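Local coordinates for Cif (Cell cycle inhibiting factor) (Escherichia coli, PDB 3EFY), which is the C-terminal catalytic part of an effector that deamidates a glutamine of host NEDD8, blocking cullin-RING ubiquitin ligases and the host cell cycle, at residues E91-K96 with E149-Q154; D61-H66 with H156-F161; C52-L57 with F164-D169; Y68-P73 with I111-I116. All blocks are in the same frame, centred on the assembly; numbering follows the deposited sequence.

Contact 1. Residues E91-K96 with E149-Q154; sequences EGVTRK and ENIQYQ
Two surface loops of the Cif catalytic domain meet here, and the meeting is carried by Gly-92 and Val-93 on one side and Asn-150 and Ile-151 on the other. The single polar link runs from the Asn-150 amide: ND2 donates to the backbone oxygen Gly-92 O at 3.0 Å, with an N-H...O angle of 158°. The nitrogen sits above the plane of the Gly-92 carbonyl, 69° out of it and not on a lone pair, while the oxygen is only slightly tilted from the plane of the amide. Asn-150 CB rests on the same peptide, 3.6 Å from Gly-92 C. The loop holding 91-96 joins strand 81-85 to helix 99-103; the other segment, 149-154, opens with the end of a 3-10 turn and leads towards strand 159-166. Val-93 packs on the backbone where the 3-10 segment ends. With CG1 anti to the backbone N (chi1 177°), CG2 is the methyl that faces the Asn-150 to Ile-151 peptide, 3.3 Å from Ile-151 N. That same methyl meets Ile-151 CG1 at 3.5 Å. The Val-93 side chain lies about 7 Å from that of His-66, a residue of the active site, and a backbone hydrogen bond to Arg-147 ties Val-93 further into the second loop.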
loop_
_atom_site.group_PDB
_atom_site.type_symbol
_atom_site.label_atom_id
_atom_site.label_comp_id
_atom_site.label_asym_id
_atom_site.label_seq_id
_atom_site.Cartn_x
_atom_site.Cartn_y
_atom_site.Cartn_z
ATOM N N GLU A 91 7.129 -14.929 19.236
ATOM C CA GLU A 91 8.483 -15.237 19.728
ATOM C C GLU A 91 8.713 -14.695 21.122
ATOM O O GLU A 91 9.656 -15.143 21.793
ATOM C CB GLU A 91 9.508 -14.665 18.742
ATOM C CG GLU A 91 9.346 -15.210 17.378
ATOM C CD GLU A 91 10.063 -14.397 16.295
ATOM O OE1 GLU A 91 9.877 -13.130 16.204
ATOM O OE2 GLU A 91 10.777 -15.053 15.509
ATOM N N GLY A 92 7.836 -13.781 21.587
ATOM C CA GLY A 92 8.054 -12.997 22.792
ATOM C C GLY A 92 7.051 -13.216 23.910
ATOM O O GLY A 92 6.750 -14.349 24.257
ATOM N N VAL A 93 6.562 -12.124 24.517
ATOM C CA VAL A 93 5.620 -12.230 25.649
ATOM C C VAL A 93 4.281 -12.795 25.231
ATOM O O VAL A 93 3.698 -13.683 25.878
ATOM C CB VAL A 93 5.394 -10.859 26.366
ATOM C CG1 VAL A 93 4.359 -10.968 27.476
ATOM C CG2 VAL A 93 6.735 -10.306 26.929
ATOM N N THR A 94 3.742 -12.259 24.135
ATOM C CA THR A 94 2.445 -12.634 23.640
ATOM C C THR A 94 2.575 -13.760 22.618
ATOM O O THR A 94 3.612 -13.928 21.966
ATOM C CB THR A 94 1.801 -11.352 23.004
ATOM O OG1 THR A 94 2.851 -10.632 22.331
ATOM C CG2 THR A 94 1.219 -10.491 24.052
ATOM N N ARG A 95 1.520 -14.539 22.457
ATOM C CA ARG A 95 1.535 -15.653 21.543
ATOM C C ARG A 95 1.277 -15.287 20.090
ATOM O O ARG A 95 0.849 -14.141 19.778
ATOM C CB ARG A 95 0.532 -16.703 22.015
ATOM C CG ARG A 95 -0.901 -16.286 21.908
ATOM C CD ARG A 95 -1.824 -17.454 22.175
ATOM N NE ARG A 95 -3.059 -17.030 22.784
ATOM C CZ ARG A 95 -4.197 -17.708 22.761
ATOM N NH1 ARG A 95 -4.265 -18.921 22.173
ATOM N NH2 ARG A 95 -5.264 -17.201 23.368
ATOM N N LYS A 96 1.557 -16.223 19.177
ATOM C CA LYS A 96 1.307 -16.016 17.743
ATOM C C LYS A 96 -0.135 -15.639 17.462
ATOM O O LYS A 96 -1.054 -16.250 18.008
ATOM C CB LYS A 96 1.601 -17.280 16.889
ATOM C CG LYS A 96 1.499 -17.026 15.384
ATOM C CD LYS A 96 1.975 -18.188 14.485
ATOM C CE LYS A 96 1.561 -17.976 13.014
ATOM N NZ LYS A 96 2.319 -16.850 12.373
ATOM N N GLU A 149 8.491 -13.968 31.309
ATOM C CA GLU A 149 9.934 -14.088 31.102
ATOM C C GLU A 149 10.499 -13.305 29.918
ATOM O O GLU A 149 11.677 -12.945 29.895
ATOM C CB GLU A 149 10.349 -15.605 30.978
ATOM C CG GLU A 149 9.735 -16.484 29.828
ATOM C CD GLU A 149 8.453 -17.242 30.218
ATOM O OE1 GLU A 149 7.707 -16.708 31.072
ATOM O OE2 GLU A 149 8.218 -18.417 29.708
ATOM N N ASN A 150 9.680 -13.073 28.904
ATOM C CA ASN A 150 10.155 -12.417 27.714
ATOM C C ASN A 150 9.976 -10.883 27.701
ATOM O O ASN A 150 10.380 -10.252 26.738
ATOM C CB ASN A 150 9.538 -13.061 26.495
ATOM C CG ASN A 150 9.968 -14.512 26.363
ATOM O OD1 ASN A 150 11.102 -14.850 26.755
ATOM N ND2 ASN A 150 9.092 -15.359 25.851
ATOM N N ILE A 151 9.472 -10.319 28.777
ATOM C CA ILE A 151 9.507 -8.855 28.941
ATOM C C ILE A 151 10.968 -8.384 28.926
ATOM O O ILE A 151 11.858 -9.007 29.564
ATOM C CB ILE A 151 8.749 -8.401 30.195
ATOM C CG1 ILE A 151 7.272 -8.751 30.074
ATOM C CG2 ILE A 151 8.926 -6.871 30.422
ATOM C CD1 ILE A 151 6.505 -8.725 31.344
ATOM N N GLN A 152 11.246 -7.338 28.157
ATOM C CA GLN A 152 12.585 -6.764 28.037
ATOM C C GLN A 152 12.543 -5.325 28.523
ATOM O O GLN A 152 12.775 -4.431 27.745
ATOM C CB GLN A 152 13.105 -6.722 26.597
ATOM C CG GLN A 152 12.630 -7.782 25.633
ATOM C CD GLN A 152 13.569 -8.969 25.494
ATOM O OE1 GLN A 152 13.126 -10.123 25.504
ATOM N NE2 GLN A 152 14.860 -8.697 25.337
ATOM N N TYR A 153 12.266 -5.107 29.798
ATOM C CA TYR A 153 12.300 -3.756 30.345
ATOM C C TYR A 153 13.722 -3.163 30.296
ATOM O O TYR A 153 14.700 -3.802 30.700
ATOM C CB TYR A 153 11.742 -3.728 31.770
ATOM C CG TYR A 153 11.755 -2.358 32.400
ATOM C CD1 TYR A 153 10.882 -1.361 31.960
ATOM C CD2 TYR A 153 12.644 -2.046 33.430
ATOM C CE1 TYR A 153 10.892 -0.096 32.522
ATOM C CE2 TYR A 153 12.652 -0.777 34.015
ATOM C CZ TYR A 153 11.779 0.196 33.554
ATOM O OH TYR A 153 11.784 1.456 34.123
ATOM N N GLN A 154 13.821 -1.945 29.765
ATOM C CA GLN A 154 15.045 -1.130 29.837
ATOM C C GLN A 154 14.747 0.112 30.712
ATOM O O GLN A 154 13.581 0.464 30.916
ATOM C CB GLN A 154 15.566 -0.791 28.419
ATOM C CG GLN A 154 14.492 -0.546 27.292
ATOM C CD GLN A 154 13.946 -1.848 26.587
ATOM O OE1 GLN A 154 14.701 -2.814 26.355
ATOM N NE2 GLN A 154 12.641 -1.851 26.234
#

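Contact 2. Residues D61-H66 with H156-F161; sequences DGALGH and HDNFSF
Asp-61 and Phe-159 lie side by side and point the same way, the carboxylate and the phenyl ring turned 44° against each other. They form an antiparallel non-hydrogen-bonded pair, with CA atoms 5.0 Å apart and both side chains on one face of the sheet. The contact is close: Asp-61 CG is 3.3 Å from Phe-159 CE1, and both carboxylate oxygens also lie near CE1 and CZ. With CG anti to the backbone N (chi1 -174°), the Asp-61 carboxylate reaches along the ring and can also serve its own turn, where OD1 accepts from Leu-64 N at 3.0 Å, met from above the carboxylate plane. That bond makes an Asx motif. OD2 takes hydrogen bonds from outside the two segments, with the hydroxyls of Tyr-68 and Tyr-119, so both oxygens of this buried acid are satisfied. One residue on, the two segments are joined by Gly-62 N, which donates to Asn-158 O at 2.9 Å with an N-H...O angle of 139°. Ala-63 CB turns towards the side chain of Asn-158. The loop itself closes through a G1 beta bulge, in which Gly-65 and His-66 both face Asp-61, and it delivers the active-site residue His-66 to the next strand. Helix 113-124 packs on this face, Tyr-119 and Met-123 touching Phe-159 while the ring of Phe-120 meets it edge-to-face; strand 54-61 runs alongside strand 159-166, with Val-59 against the same phenyl.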
loop_
_atom_site.group_PDB
_atom_site.type_symbol
_atom_site.label_atom_id
_atom_site.label_comp_id
_atom_site.label_asym_id
_atom_site.label_seq_id
_atom_site.Cartn_x
_atom_site.Cartn_y
_atom_site.Cartn_z
ATOM N N ASP A 61 6.717 -0.946 21.076
ATOM C CA ASP A 61 6.729 -1.286 22.477
ATOM C C ASP A 61 7.922 -2.197 22.766
ATOM O O ASP A 61 7.854 -3.390 22.583
ATOM C CB ASP A 61 5.376 -1.948 22.796
ATOM C CG ASP A 61 5.131 -2.247 24.251
ATOM O OD1 ASP A 61 6.079 -2.370 25.046
ATOM O OD2 ASP A 61 3.905 -2.395 24.583
ATOM N N GLY A 62 8.988 -1.566 23.283
ATOM C CA GLY A 62 10.267 -2.239 23.485
ATOM C C GLY A 62 10.169 -3.264 24.604
ATOM O O GLY A 62 10.752 -4.367 24.510
ATOM N N ALA A 63 9.462 -2.914 25.673
ATOM C CA ALA A 63 9.355 -3.806 26.841
ATOM C C ALA A 63 8.543 -5.071 26.539
ATOM O O ALA A 63 8.952 -6.216 26.867
ATOM C CB ALA A 63 8.758 -3.033 28.003
ATOM N N LEU A 64 7.392 -4.904 25.875
ATOM C CA LEU A 64 6.593 -6.020 25.447
ATOM C C LEU A 64 7.239 -6.746 24.283
ATOM O O LEU A 64 6.946 -7.921 24.048
ATOM C CB LEU A 64 5.175 -5.568 25.074
ATOM C CG LEU A 64 4.068 -6.623 24.977
ATOM C CD1 LEU A 64 3.830 -7.312 26.301
ATOM C CD2 LEU A 64 2.765 -6.047 24.425
ATOM N N GLY A 65 8.131 -6.058 23.549
ATOM C CA GLY A 65 8.752 -6.554 22.353
ATOM C C GLY A 65 7.759 -6.729 21.211
ATOM O O GLY A 65 7.662 -7.771 20.578
ATOM N N HIS A 66 7.025 -5.662 20.895
ATOM C CA HIS A 66 5.886 -5.809 20.052
ATOM C C HIS A 66 5.550 -4.427 19.424
ATOM O O HIS A 66 5.919 -3.424 19.990
ATOM C CB HIS A 66 4.736 -6.269 20.945
ATOM C CG HIS A 66 3.514 -6.631 20.189
ATOM N ND1 HIS A 66 3.578 -7.228 18.950
ATOM C CD2 HIS A 66 2.191 -6.508 20.491
ATOM C CE1 HIS A 66 2.346 -7.378 18.499
ATOM N NE2 HIS A 66 1.487 -7.004 19.432
ATOM N N HIS A 156 15.171 3.449 30.480
ATOM C CA HIS A 156 14.377 4.476 29.791
ATOM C C HIS A 156 14.186 4.112 28.318
ATOM O O HIS A 156 14.725 3.111 27.838
ATOM C CB HIS A 156 15.004 5.870 29.989
ATOM C CG HIS A 156 14.819 6.424 31.379
ATOM N ND1 HIS A 156 13.601 6.883 31.844
ATOM C CD2 HIS A 156 15.691 6.573 32.407
ATOM C CE1 HIS A 156 13.733 7.296 33.094
ATOM N NE2 HIS A 156 14.991 7.115 33.461
ATOM N N ASP A 157 13.371 4.898 27.617
ATOM C CA ASP A 157 13.136 4.715 26.180
ATOM C C ASP A 157 12.589 3.338 25.764
ATOM O O ASP A 157 12.976 2.815 24.712
ATOM C CB ASP A 157 14.412 4.970 25.383
ATOM C CG ASP A 157 15.073 6.293 25.717
ATOM O OD1 ASP A 157 14.381 7.241 26.186
ATOM O OD2 ASP A 157 16.304 6.363 25.495
ATOM N N ASN A 158 11.688 2.778 26.565
ATOM C CA ASN A 158 11.000 1.542 26.221
ATOM C C ASN A 158 10.095 1.762 24.974
ATOM O O ASN A 158 10.093 0.963 24.041
ATOM C CB ASN A 158 10.153 1.097 27.420
ATOM C CG ASN A 158 11.016 0.601 28.582
ATOM O OD1 ASN A 158 11.185 1.297 29.606
ATOM N ND2 ASN A 158 11.610 -0.574 28.393
ATOM N N PHE A 159 9.392 2.890 24.967
ATOM C CA PHE A 159 8.411 3.164 23.917
ATOM C C PHE A 159 8.917 4.196 22.917
ATOM O O PHE A 159 9.616 5.149 23.283
ATOM C CB PHE A 159 7.118 3.713 24.518
ATOM C CG PHE A 159 6.291 2.688 25.254
ATOM C CD1 PHE A 159 5.431 1.866 24.558
ATOM C CD2 PHE A 159 6.379 2.567 26.613
ATOM C CE1 PHE A 159 4.638 0.925 25.198
ATOM C CE2 PHE A 159 5.563 1.627 27.309
ATOM C CZ PHE A 159 4.719 0.782 26.590
ATOM N N SER A 160 8.512 4.019 21.667
ATOM C CA SER A 160 8.631 5.046 20.610
ATOM C C SER A 160 7.293 5.060 19.868
ATOM O O SER A 160 6.779 3.998 19.517
ATOM C CB SER A 160 9.707 4.634 19.620
ATOM O OG SER A 160 9.876 5.555 18.561
ATOM N N PHE A 161 6.755 6.247 19.615
ATOM C CA PHE A 161 5.468 6.397 18.981
ATOM C C PHE A 161 5.577 7.234 17.724
ATOM O O PHE A 161 6.466 8.080 17.586
ATOM C CB PHE A 161 4.501 7.106 19.903
ATOM C CG PHE A 161 4.260 6.385 21.203
ATOM C CD1 PHE A 161 3.317 5.364 21.256
ATOM C CD2 PHE A 161 4.949 6.740 22.353
ATOM C CE1 PHE A 161 3.075 4.695 22.466
ATOM C CE2 PHE A 161 4.694 6.111 23.554
ATOM C CZ PHE A 161 3.761 5.073 23.600
#

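Contact 3. Residues C52-L57 with F164-D169; sequences CKSFVL and FEYDTD
Ser-54 and Tyr-166 each place the first side-chain atom beyond CB between the backbone N and the carbonyl carbon (chi1 51° and 74°), and this folds the serine hydroxyl and the phenol ring onto each other. Ser-54 OG donates to Tyr-166 O at 2.8 Å and at the same time hovers 3.5 Å above the centre of the ring plane. Ser-54 CB joins it over that face in a CH-pi contact, 3.9 Å from the ring centroid. The backbone at Phe-55 and Val-56 runs past the ring edge, in its plane. At the far end of the ring, Tyr-166 OH is hydrogen-bonded to Asp-71 of the next strand but one.

Between the backbones, Val-56 N donates to Phe-164 O at 2.8 Å and Phe-164 N returns the bond to Val-56 O at 3.0 Å. Tyr-166 N reaches Ser-54 O. On the other face, the Phe-55 ring lies against CA and CB of Glu-165. The Glu-165 chain, extended, crosses Lys-53 obliquely, and water 1 bridges Lys-53 NZ and Glu-165 OE1, which stand 4.1 Å apart. Water 2 links Ser-54 N, Glu-165 OE2 and Tyr-166 O, and water 3 carries the serine hydroxyl on to Thr-168 N at the start of helix 168-184. Val-56 and Phe-164 turn together onto Met-18 and Leu-22 of helix 10-22. This is the antiparallel pairing of strand 54-61 with strand 159-166 at one margin of the five-stranded sheet.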
loop_
_atom_site.group_PDB
_atom_site.type_symbol
_atom_site.label_atom_id
_atom_site.label_comp_id
_atom_site.label_asym_id
_atom_site.label_seq_id
_atom_site.Cartn_x
_atom_site.Cartn_y
_atom_site.Cartn_z
ATOM N N CYS A 52 -12.564 16.691 17.261
ATOM C CA CYS A 52 -13.134 16.779 15.938
ATOM C C CYS A 52 -12.212 16.180 14.871
ATOM O O CYS A 52 -12.495 16.287 13.670
ATOM C CB CYS A 52 -13.380 18.258 15.564
ATOM S SG CYS A 52 -11.841 19.207 15.217
ATOM N N LYS A 53 -11.113 15.526 15.305
ATOM C CA LYS A 53 -10.206 14.892 14.339
ATOM C C LYS A 53 -9.968 13.442 14.776
ATOM O O LYS A 53 -10.114 13.111 15.939
ATOM C CB LYS A 53 -8.896 15.649 14.320
ATOM C CG LYS A 53 -8.972 17.114 13.744
ATOM C CD LYS A 53 -7.623 17.779 13.925
ATOM C CE LYS A 53 -7.581 19.308 13.707
ATOM N NZ LYS A 53 -6.188 19.861 14.013
ATOM N N SER A 54 -9.578 12.622 13.816
ATOM C CA SER A 54 -9.200 11.234 14.052
ATOM C C SER A 54 -7.686 11.053 13.876
ATOM O O SER A 54 -7.064 11.714 13.042
ATOM C CB SER A 54 -9.974 10.321 13.135
ATOM O OG SER A 54 -9.909 10.720 11.804
ATOM N N PHE A 55 -7.110 10.131 14.643
ATOM C CA PHE A 55 -5.651 9.943 14.638
ATOM C C PHE A 55 -5.311 8.478 14.669
ATOM O O PHE A 55 -6.065 7.655 15.178
ATOM C CB PHE A 55 -5.020 10.557 15.892
ATOM C CG PHE A 55 -5.187 12.046 15.975
ATOM C CD1 PHE A 55 -4.197 12.882 15.484
ATOM C CD2 PHE A 55 -6.327 12.595 16.551
ATOM C CE1 PHE A 55 -4.345 14.294 15.554
ATOM C CE2 PHE A 55 -6.493 13.974 16.638
ATOM C CZ PHE A 55 -5.493 14.823 16.132
ATOM N N VAL A 56 -4.167 8.174 14.089
ATOM C CA VAL A 56 -3.592 6.825 14.202
ATOM C C VAL A 56 -2.235 6.918 14.888
ATOM O O VAL A 56 -1.425 7.814 14.573
ATOM C CB VAL A 56 -3.557 6.166 12.806
ATOM C CG1 VAL A 56 -2.751 6.934 11.722
ATOM C CG2 VAL A 56 -3.119 4.780 12.942
ATOM N N LEU A 57 -1.999 6.009 15.820
ATOM C CA LEU A 57 -0.826 5.944 16.635
ATOM C C LEU A 57 -0.100 4.634 16.396
ATOM O O LEU A 57 -0.665 3.531 16.656
ATOM C CB LEU A 57 -1.203 6.062 18.103
ATOM C CG LEU A 57 -0.135 5.981 19.155
ATOM C CD1 LEU A 57 0.756 7.258 19.156
ATOM C CD2 LEU A 57 -0.790 5.826 20.551
ATOM N N PHE A 164 -0.235 10.461 13.768
ATOM C CA PHE A 164 -0.689 11.172 12.587
ATOM C C PHE A 164 -2.199 11.399 12.597
ATOM O O PHE A 164 -2.970 10.504 12.968
ATOM C CB PHE A 164 -0.386 10.389 11.308
ATOM C CG PHE A 164 1.067 10.258 10.949
ATOM C CD1 PHE A 164 1.855 9.294 11.541
ATOM C CD2 PHE A 164 1.618 11.029 9.937
ATOM C CE1 PHE A 164 3.187 9.112 11.149
ATOM C CE2 PHE A 164 2.961 10.836 9.545
ATOM C CZ PHE A 164 3.725 9.862 10.180
ATOM N N GLU A 165 -2.665 12.563 12.104
ATOM C CA GLU A 165 -4.065 12.706 11.774
ATOM C C GLU A 165 -4.417 11.917 10.525
ATOM O O GLU A 165 -3.593 11.824 9.607
ATOM C CB GLU A 165 -4.377 14.209 11.575
ATOM C CG GLU A 165 -5.854 14.465 11.340
ATOM C CD GLU A 165 -6.227 15.933 11.089
ATOM O OE1 GLU A 165 -5.350 16.835 11.304
ATOM O OE2 GLU A 165 -7.423 16.129 10.681
ATOM N N TYR A 166 -5.607 11.320 10.467
ATOM C CA TYR A 166 -6.067 10.711 9.246
ATOM C C TYR A 166 -7.477 11.157 8.890
ATOM O O TYR A 166 -8.200 11.635 9.771
ATOM C CB TYR A 166 -6.010 9.186 9.339
ATOM C CG TYR A 166 -7.063 8.491 10.185
ATOM C CD1 TYR A 166 -8.303 8.101 9.637
ATOM C CD2 TYR A 166 -6.831 8.202 11.516
ATOM C CE1 TYR A 166 -9.222 7.449 10.376
ATOM C CE2 TYR A 166 -7.759 7.540 12.274
ATOM C CZ TYR A 166 -8.970 7.147 11.709
ATOM O OH TYR A 166 -9.938 6.455 12.431
ATOM N N ASP A 167 -7.807 10.968 7.620
ATOM C CA ASP A 167 -9.140 11.246 7.057
ATOM C C ASP A 167 -9.817 9.936 6.760
ATOM O O ASP A 167 -9.244 9.086 6.080
ATOM C CB ASP A 167 -8.974 12.015 5.773
ATOM C CG ASP A 167 -8.376 13.356 5.988
ATOM O OD1 ASP A 167 -8.794 14.046 6.943
ATOM O OD2 ASP A 167 -7.505 13.739 5.179
ATOM N N THR A 168 -11.038 9.787 7.245
ATOM C CA THR A 168 -11.773 8.551 7.045
ATOM C C THR A 168 -11.977 8.227 5.557
ATOM O O THR A 168 -11.956 7.070 5.185
ATOM C CB THR A 168 -13.073 8.610 7.812
ATOM O OG1 THR A 168 -13.767 7.369 7.651
ATOM C CG2 THR A 168 -13.878 9.781 7.308
ATOM N N ASP A 169 -12.072 9.249 4.698
ATOM C CA ASP A 169 -12.192 9.020 3.253
ATOM C C ASP A 169 -10.956 8.334 2.668
ATOM O O ASP A 169 -11.048 7.557 1.719
ATOM C CB ASP A 169 -12.382 10.351 2.514
ATOM C CG ASP A 169 -13.744 10.926 2.665
ATOM O OD1 ASP A 169 -14.694 10.239 3.127
ATOM O OD2 ASP A 169 -13.863 12.116 2.294
HETATM O O HOH W 1 -5.303 19.446 11.752
HETATM O O HOH W 2 -9.207 13.923 11.062
HETATM O O HOH W 3 -11.606 11.285 9.935
#

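Contact 4. Residues Y68-P73 with I111-I116; sequences YIVDIP and ILLDDI
Strand 66-72, through residues 68-72, runs past the first turn of helix 113-124 without pairing with it, and the backbones come nearest at Ile-72 and Leu-113, where the CA atoms are 7.6 Å apart. This is a helix packed on the face of a beta sheet, the buried layer of the alpha/beta catalytic domain of Cif, a member of the papain-like peptidase CA clan. Tyr-68 and Val-70 turn their side chains towards the helix, and Leu-113 and Ile-116, one turn apart on its inner side, turn back towards the strand.

Val-70 sits between the two helix residues: its CG1 meets Leu-113 CD1 at 4.3 Å, and its CG2 meets Ile-116 CG1 at 4.4 Å. Beyond it, Ile-116 CD1 approaches the Tyr-68 ring obliquely at CE1, again at 4.4 Å. All of these are apolar contacts. The tyrosine's polar end is occupied elsewhere, because Tyr-68 OH is hydrogen-bonded to Asp-61 OD2, and its ring also meets those of Phe-137 and His-66, the latter a residue of the active site. Gln-86, also of the active site, lies against the tyrosine from the loop after strand 81-85.

At the other end of the strand Ile-72 and Leu-113 cross at about a right angle. Leu-113 swings CG opposite its backbone N (chi1 -180°), which turns both methyls on the isoleucine. Ile-72 CD1 touches the pair almost evenly, 3.9 Å from Leu-113 CD1 and 4.0 Å from Leu-113 CD2.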
loop_
_atom_site.group_PDB
_atom_site.type_symbol
_atom_site.label_atom_id
_atom_site.label_comp_id
_atom_site.label_asym_id
_atom_site.label_seq_id
_atom_site.Cartn_x
_atom_site.Cartn_y
_atom_site.Cartn_z
ATOM N N TYR A 68 2.317 -2.255 17.197
ATOM C CA TYR A 68 0.877 -2.335 16.982
ATOM C C TYR A 68 0.312 -0.930 16.743
ATOM O O TYR A 68 1.024 0.041 16.944
ATOM C CB TYR A 68 0.173 -3.028 18.173
ATOM C CG TYR A 68 0.583 -2.580 19.516
ATOM C CD1 TYR A 68 -0.076 -1.533 20.171
ATOM C CD2 TYR A 68 1.695 -3.122 20.201
ATOM C CE1 TYR A 68 0.311 -1.123 21.450
ATOM C CE2 TYR A 68 2.081 -2.679 21.403
ATOM C CZ TYR A 68 1.418 -1.664 22.059
ATOM O OH TYR A 68 1.837 -1.275 23.317
ATOM N N ILE A 69 -0.950 -0.863 16.341
ATOM C CA ILE A 69 -1.609 0.416 15.939
ATOM C C ILE A 69 -2.759 0.693 16.899
ATOM O O ILE A 69 -3.540 -0.215 17.187
ATOM C CB ILE A 69 -2.149 0.326 14.550
ATOM C CG1 ILE A 69 -1.077 -0.014 13.485
ATOM C CG2 ILE A 69 -2.841 1.660 14.183
ATOM C CD1 ILE A 69 0.105 0.933 13.494
ATOM N N VAL A 70 -2.900 1.947 17.345
ATOM C CA VAL A 70 -4.074 2.408 18.094
ATOM C C VAL A 70 -4.749 3.468 17.229
ATOM O O VAL A 70 -4.107 4.445 16.802
ATOM C CB VAL A 70 -3.697 2.954 19.412
ATOM C CG1 VAL A 70 -4.971 3.468 20.166
ATOM C CG2 VAL A 70 -2.993 1.894 20.264
ATOM N N ASP A 71 -6.006 3.186 16.895
ATOM C CA ASP A 71 -6.839 4.032 16.016
ATOM C C ASP A 71 -7.736 4.815 17.002
ATOM O O ASP A 71 -8.491 4.190 17.791
ATOM C CB ASP A 71 -7.600 3.128 15.056
ATOM C CG ASP A 71 -8.617 3.854 14.164
ATOM O OD1 ASP A 71 -8.770 5.088 14.298
ATOM O OD2 ASP A 71 -9.247 3.176 13.309
ATOM N N ILE A 72 -7.674 6.157 16.917
ATOM C CA ILE A 72 -8.420 7.063 17.762
ATOM C C ILE A 72 -9.418 7.870 16.899
ATOM O O ILE A 72 -9.069 8.911 16.375
ATOM C CB ILE A 72 -7.519 7.988 18.572
ATOM C CG1 ILE A 72 -6.457 7.210 19.370
ATOM C CG2 ILE A 72 -8.360 8.857 19.552
ATOM C CD1 ILE A 72 -5.307 8.060 19.818
ATOM N N PRO A 73 -10.654 7.374 16.754
ATOM C CA PRO A 73 -11.603 8.144 15.942
ATOM C C PRO A 73 -11.978 9.482 16.585
ATOM O O PRO A 73 -11.671 9.741 17.751
ATOM C CB PRO A 73 -12.827 7.243 15.888
ATOM C CG PRO A 73 -12.246 5.841 16.052
ATOM C CD PRO A 73 -11.198 6.028 17.066
ATOM N N ILE A 111 -12.037 -0.275 22.578
ATOM C CA ILE A 111 -11.465 -0.210 23.902
ATOM C C ILE A 111 -11.473 1.242 24.357
ATOM O O ILE A 111 -11.939 2.095 23.598
ATOM C CB ILE A 111 -10.046 -0.809 23.976
ATOM C CG1 ILE A 111 -9.083 0.010 23.119
ATOM C CG2 ILE A 111 -10.110 -2.305 23.565
ATOM C CD1 ILE A 111 -7.586 -0.360 23.310
ATOM N N LEU A 112 -11.060 1.494 25.585
ATOM C CA LEU A 112 -10.897 2.871 26.091
ATOM C C LEU A 112 -9.455 3.285 25.863
ATOM O O LEU A 112 -8.501 2.587 26.258
ATOM C CB LEU A 112 -11.215 2.989 27.570
ATOM C CG LEU A 112 -12.689 2.743 27.961
ATOM C CD1 LEU A 112 -12.855 2.828 29.505
ATOM C CD2 LEU A 112 -13.589 3.723 27.241
ATOM N N LEU A 113 -9.282 4.429 25.225
ATOM C CA LEU A 113 -7.964 5.000 25.095
ATOM C C LEU A 113 -7.252 5.110 26.425
ATOM O O LEU A 113 -6.066 4.838 26.529
ATOM C CB LEU A 113 -8.062 6.364 24.384
ATOM C CG LEU A 113 -6.749 7.108 24.155
ATOM C CD1 LEU A 113 -5.765 6.277 23.293
ATOM C CD2 LEU A 113 -7.031 8.434 23.421
ATOM N N ASP A 114 -7.992 5.465 27.492
ATOM C CA ASP A 114 -7.390 5.561 28.805
ATOM C C ASP A 114 -6.785 4.228 29.297
ATOM O O ASP A 114 -5.819 4.255 30.043
ATOM C CB ASP A 114 -8.437 5.966 29.837
ATOM C CG ASP A 114 -8.811 7.417 29.768
ATOM O OD1 ASP A 114 -8.096 8.216 29.151
ATOM O OD2 ASP A 114 -9.857 7.736 30.368
ATOM N N ASP A 115 -7.396 3.102 28.910
ATOM C CA ASP A 115 -6.914 1.788 29.373
ATOM C C ASP A 115 -5.565 1.449 28.706
ATOM O O ASP A 115 -4.650 0.918 29.378
ATOM C CB ASP A 115 -7.917 0.698 29.114
ATOM C CG ASP A 115 -9.088 0.723 30.118
ATOM O OD1 ASP A 115 -8.918 1.303 31.209
ATOM O OD2 ASP A 115 -10.142 0.153 29.786
ATOM N N ILE A 116 -5.441 1.742 27.417
ATOM C CA ILE A 116 -4.155 1.431 26.741
ATOM C C ILE A 116 -3.077 2.425 27.227
ATOM O O ILE A 116 -1.935 2.061 27.421
ATOM C CB ILE A 116 -4.281 1.306 25.182
ATOM C CG1 ILE A 116 -2.939 0.890 24.560
ATOM C CG2 ILE A 116 -4.736 2.603 24.565
ATOM C CD1 ILE A 116 -2.603 -0.526 24.710
#

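Contacts 2 and 4 are buried, contact 3 is partly buried and contact 1 lies at the surface. Three of them belong to one antiparallel sheet: contact 3 joins strand 159-166 to the start of strand 54-61, contact 2 to its end and the turn that follows, and contact 4 sets helix 113-124 on the neighbouring strand 66-72. Contact 4 is apolar, contact 2 keeps a buried carboxylate, contact 3 adds bridging waters at the sheet margin, and contact 1 has one side-chain-to-backbone hydrogen bond beside a small apolar touch. Hydrogen bonds Asp-61 to Tyr-68 and Tyr-166 to Asp-71 tie contacts 2 and 3 to contact 4; a backbone-to-backbone one, Gln-152 N to Ala-63 O, ties 1 to 2.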